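Local coordinates for protein prolyl-tRNA synthetase (Naegleria fowleri, PDB 6UYH) that binds halofuginone together with an ATP analogue and probably attaches proline to its cognate tRNA in an ATP-dependent reaction, at residues N414-V419 against S432-L437. Residues are numbered along the deposited sequence; the frame is centred on the assembly and turned at random. Where two conformers were deposited one is given.
Sequences NERIVV and SGNMCL
Arg416 meets Gly433 and Asn434 at the start of a parallel strand pair, 417-419 with 435-437. The strands belong to a beta-alpha-beta unit of the C-terminal part of this prolyl-tRNA synthetase, with helix 423-431 in the crossover connection. Strand 435-440 is flanked on its other edge by strand 505-512.

Three backbone hydrogen bonds set the register. Met435 N donates to Arg416 O at 2.8 Å. Val418 then straddles Cys436: its N donates to Met435 O, and its O accepts from Leu437 N at 2.9 Å.

The chain of Arg416 bends at chi2 and chi3, which turns the guanidinium to the turn that follows helix 423-431. Arg416 NE (3.0 Å) and Arg416 NH2 (2.9 Å) both donate to Gly433 O, from the same face of the carbonyl. This oxygen lies near the guanidinium plane. NH2 also bonds Ala228 O, so the arginine links this turn to the chain just beyond strand 219-227. Gly433 has positive phi and is the C-prime residue of the Schellman motif that ends helix 423-431.

The Asn434 amide stands 88° to the guanidinium. Its OD1 lies 3.5 Å from Arg416 CD, and Val418 CG2 rests against CG of the amide. ND2 is held by Ala429 O of the helix.

Leu437 and Met435 point to the same face as Ile417 and Val419. Leu437 CD1 sits 4.0 Å from Ile417 CG2 and also touches Val419 CG2. The Met435 chain bends at chi3 (-81°), and CE reaches Ile417 CG1 at 3.6 Å. Leu508 packs on this face too. Near the strand start, one water donates to both Glu415 O and Asn434 OD1, at 2.6 Å each.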
ATOM      1  N   ASN A 414     -19.970 -24.896 -13.818  1.00 24.82           N
ATOM      2  CA  ASN A 414     -21.187 -25.620 -13.460  1.00 29.26           C
ATOM      3  C   ASN A 414     -21.242 -26.983 -14.139  1.00 34.49           C
ATOM      4  O   ASN A 414     -21.733 -27.953 -13.550  1.00 32.32           O
ATOM      5  CB  ASN A 414     -22.423 -24.792 -13.821  1.00 30.36           C
ATOM      6  CG  ASN A 414     -22.673 -23.669 -12.841  1.00 39.22           C
ATOM      7  OD1 ASN A 414     -22.344 -23.783 -11.660  1.00 39.67           O
ATOM      8  ND2 ASN A 414     -23.262 -22.575 -13.321  1.00 37.44           N
ATOM      9  N   GLU A 415     -20.750 -27.071 -15.379  1.00 28.49           N
ATOM     10  CA  GLU A 415     -20.664 -28.355 -16.071  1.00 32.62           C
ATOM     11  C   GLU A 415     -19.727 -29.326 -15.368  1.00 34.76           C
ATOM     12  O   GLU A 415     -19.817 -30.539 -15.602  1.00 38.31           O
ATOM     13  CB  GLU A 415     -20.174 -28.158 -17.510  1.00 32.11           C
ATOM     14  CG  GLU A 415     -21.182 -27.542 -18.467  1.00 40.44           C
ATOM     15  CD  GLU A 415     -20.557 -27.131 -19.799  1.00 49.75           C
ATOM     16  OE1 GLU A 415     -19.312 -27.013 -19.879  1.00 49.22           O
ATOM     17  OE2 GLU A 415     -21.316 -26.922 -20.767  1.00 53.02           O
ATOM     18  N   ARG A 416     -18.821 -28.821 -14.527  1.00 27.41           N
ATOM     19  CA  ARG A 416     -17.805 -29.637 -13.876  1.00 28.35           C
ATOM     20  C   ARG A 416     -18.108 -29.863 -12.404  1.00 23.90           C
ATOM     21  O   ARG A 416     -17.214 -30.237 -11.640  1.00 27.64           O
ATOM     22  CB  ARG A 416     -16.426 -29.001 -14.045  1.00 27.13           C
ATOM     23  CG  ARG A 416     -16.034 -28.794 -15.493  1.00 35.19           C
ATOM     24  CD  ARG A 416     -15.488 -30.050 -16.113  1.00 42.40           C
ATOM     25  NE  ARG A 416     -14.135 -30.317 -15.648  1.00 44.23           N
ATOM     26  CZ  ARG A 416     -13.048 -29.734 -16.153  1.00 44.63           C
ATOM     27  NH1 ARG A 416     -13.169 -28.855 -17.140  1.00 44.39           N
ATOM     28  NH2 ARG A 416     -11.846 -30.031 -15.670  1.00 30.18           N
ATOM     29  N   ILE A 417     -19.348 -29.617 -11.992  1.00 25.45           N
ATOM     30  CA  ILE A 417     -19.837 -29.974 -10.663  1.00 27.92           C
ATOM     31  C   ILE A 417     -20.811 -31.131 -10.843  1.00 29.14           C
ATOM     32  O   ILE A 417     -21.852 -30.977 -11.492  1.00 27.06           O
ATOM     33  CB  ILE A 417     -20.509 -28.787  -9.961  1.00 27.71           C
ATOM     34  CG1 ILE A 417     -19.490 -27.683  -9.676  1.00 25.38           C
ATOM     35  CG2 ILE A 417     -21.146 -29.241  -8.652  1.00 26.75           C
ATOM     36  CD1 ILE A 417     -20.135 -26.356  -9.296  1.00 31.61           C
ATOM     37  N   VAL A 418     -20.463 -32.288 -10.287  1.00 24.61           N
ATOM     38  CA  VAL A 418     -21.208 -33.522 -10.476  1.00 22.41           C
ATOM     39  C   VAL A 418     -21.733 -33.975  -9.122  1.00 23.33           C
ATOM     40  O   VAL A 418     -20.967 -34.056  -8.156  1.00 22.40           O
ATOM     41  CB  VAL A 418     -20.323 -34.617 -11.093  1.00 25.97           C
ATOM     42  CG1 VAL A 418     -21.106 -35.903 -11.254  1.00 27.37           C
ATOM     43  CG2 VAL A 418     -19.749 -34.142 -12.430  1.00 32.13           C
ATOM     44  N   VAL A 419     -23.022 -34.298  -9.064  1.00 24.09           N
ATOM     45  CA  VAL A 419     -23.594 -34.945  -7.884  1.00 25.17           C
ATOM     46  C   VAL A 419     -23.133 -36.398  -7.854  1.00 22.56           C
ATOM     47  O   VAL A 419     -23.427 -37.177  -8.769  1.00 26.11           O
ATOM     48  CB  VAL A 419     -25.125 -34.865  -7.907  1.00 25.66           C
ATOM     49  CG1 VAL A 419     -25.716 -35.605  -6.704  1.00 25.09           C
ATOM     50  CG2 VAL A 419     -25.587 -33.424  -7.932  1.00 29.35           C
ATOM     51  N   SER A 432     -11.804 -37.475 -13.559  1.00 32.97           N
ATOM     52  CA  SER A 432     -12.050 -36.756 -14.802  0.57 31.63           C
ATOM     53  C   SER A 432     -12.047 -35.242 -14.609  1.00 32.71           C
ATOM     54  O   SER A 432     -12.479 -34.511 -15.506  1.00 38.30           O
ATOM     55  CB  SER A 432     -13.366 -37.210 -15.436  0.57 32.43           C
ATOM     56  OG  SER A 432     -14.436 -37.167 -14.515  0.57 32.06           O
ATOM     57  N   GLY A 433     -11.562 -34.761 -13.468  1.00 27.67           N
ATOM     58  CA  GLY A 433     -11.365 -33.334 -13.277  1.00 26.07           C
ATOM     59  C   GLY A 433     -12.588 -32.552 -12.861  1.00 28.57           C
ATOM     60  O   GLY A 433     -12.705 -31.372 -13.198  1.00 26.45           O
ATOM     61  N   ASN A 434     -13.504 -33.171 -12.132  1.00 27.36           N
ATOM     62  CA  ASN A 434     -14.715 -32.512 -11.679  1.00 24.32           C
ATOM     63  C   ASN A 434     -14.650 -32.232 -10.187  1.00 26.91           C
ATOM     64  O   ASN A 434     -13.885 -32.854  -9.444  1.00 25.38           O
ATOM     65  CB  ASN A 434     -15.949 -33.372 -11.975  1.00 27.05           C
ATOM     66  CG  ASN A 434     -16.153 -33.605 -13.449  1.00 32.62           C
ATOM     67  OD1 ASN A 434     -16.607 -32.716 -14.162  1.00 30.68           O
ATOM     68  ND2 ASN A 434     -15.828 -34.815 -13.921  1.00 28.84           N
ATOM     69  N   MET A 435     -15.454 -31.261  -9.762  1.00 20.92           N
ATOM     70  CA  MET A 435     -15.816 -31.128  -8.366  1.00 22.69           C
ATOM     71  C   MET A 435     -17.059 -31.967  -8.112  1.00 20.92           C
ATOM     72  O   MET A 435     -17.888 -32.153  -9.005  1.00 28.13           O
ATOM     73  CB  MET A 435     -16.079 -29.670  -8.002  1.00 19.90           C
ATOM     74  CG  MET A 435     -14.909 -28.771  -8.322  1.00 21.27           C
ATOM     75  SD  MET A 435     -15.159 -27.126  -7.628  1.00 28.80           S
ATOM     76  CE  MET A 435     -16.221 -26.403  -8.869  1.00 23.68           C
ATOM     77  N   CYS A 436     -17.178 -32.472  -6.884  1.00 22.10           N
ATOM     78  CA  CYS A 436     -18.181 -33.467  -6.543  1.00 20.35           C
ATOM     79  C   CYS A 436     -19.027 -32.983  -5.375  1.00 20.68           C
ATOM     80  O   CYS A 436     -18.487 -32.553  -4.353  1.00 22.90           O
ATOM     81  CB  CYS A 436     -17.528 -34.796  -6.170  1.00 21.22           C
ATOM     82  SG  CYS A 436     -16.437 -35.439  -7.450  1.00 28.16           S
ATOM     83  N   LEU A 437     -20.346 -33.096  -5.520  1.00 23.27           N
ATOM     84  CA  LEU A 437     -21.269 -32.849  -4.422  1.00 20.07           C
ATOM     85  C   LEU A 437     -21.589 -34.190  -3.784  1.00 19.78           C
ATOM     86  O   LEU A 437     -22.098 -35.094  -4.461  1.00 20.44           O
ATOM     87  CB  LEU A 437     -22.549 -32.168  -4.906  1.00 23.12           C
ATOM     88  CG  LEU A 437     -22.565 -30.662  -5.147  1.00 33.71           C
ATOM     89  CD1 LEU A 437     -23.828 -30.300  -5.931  1.00 37.19           C
ATOM     90  CD2 LEU A 437     -22.506 -29.901  -3.829  1.00 21.79           C
TER
HETATM   91  O   HOH W   1     -18.555 -32.802 -15.956  1.00 41.59           O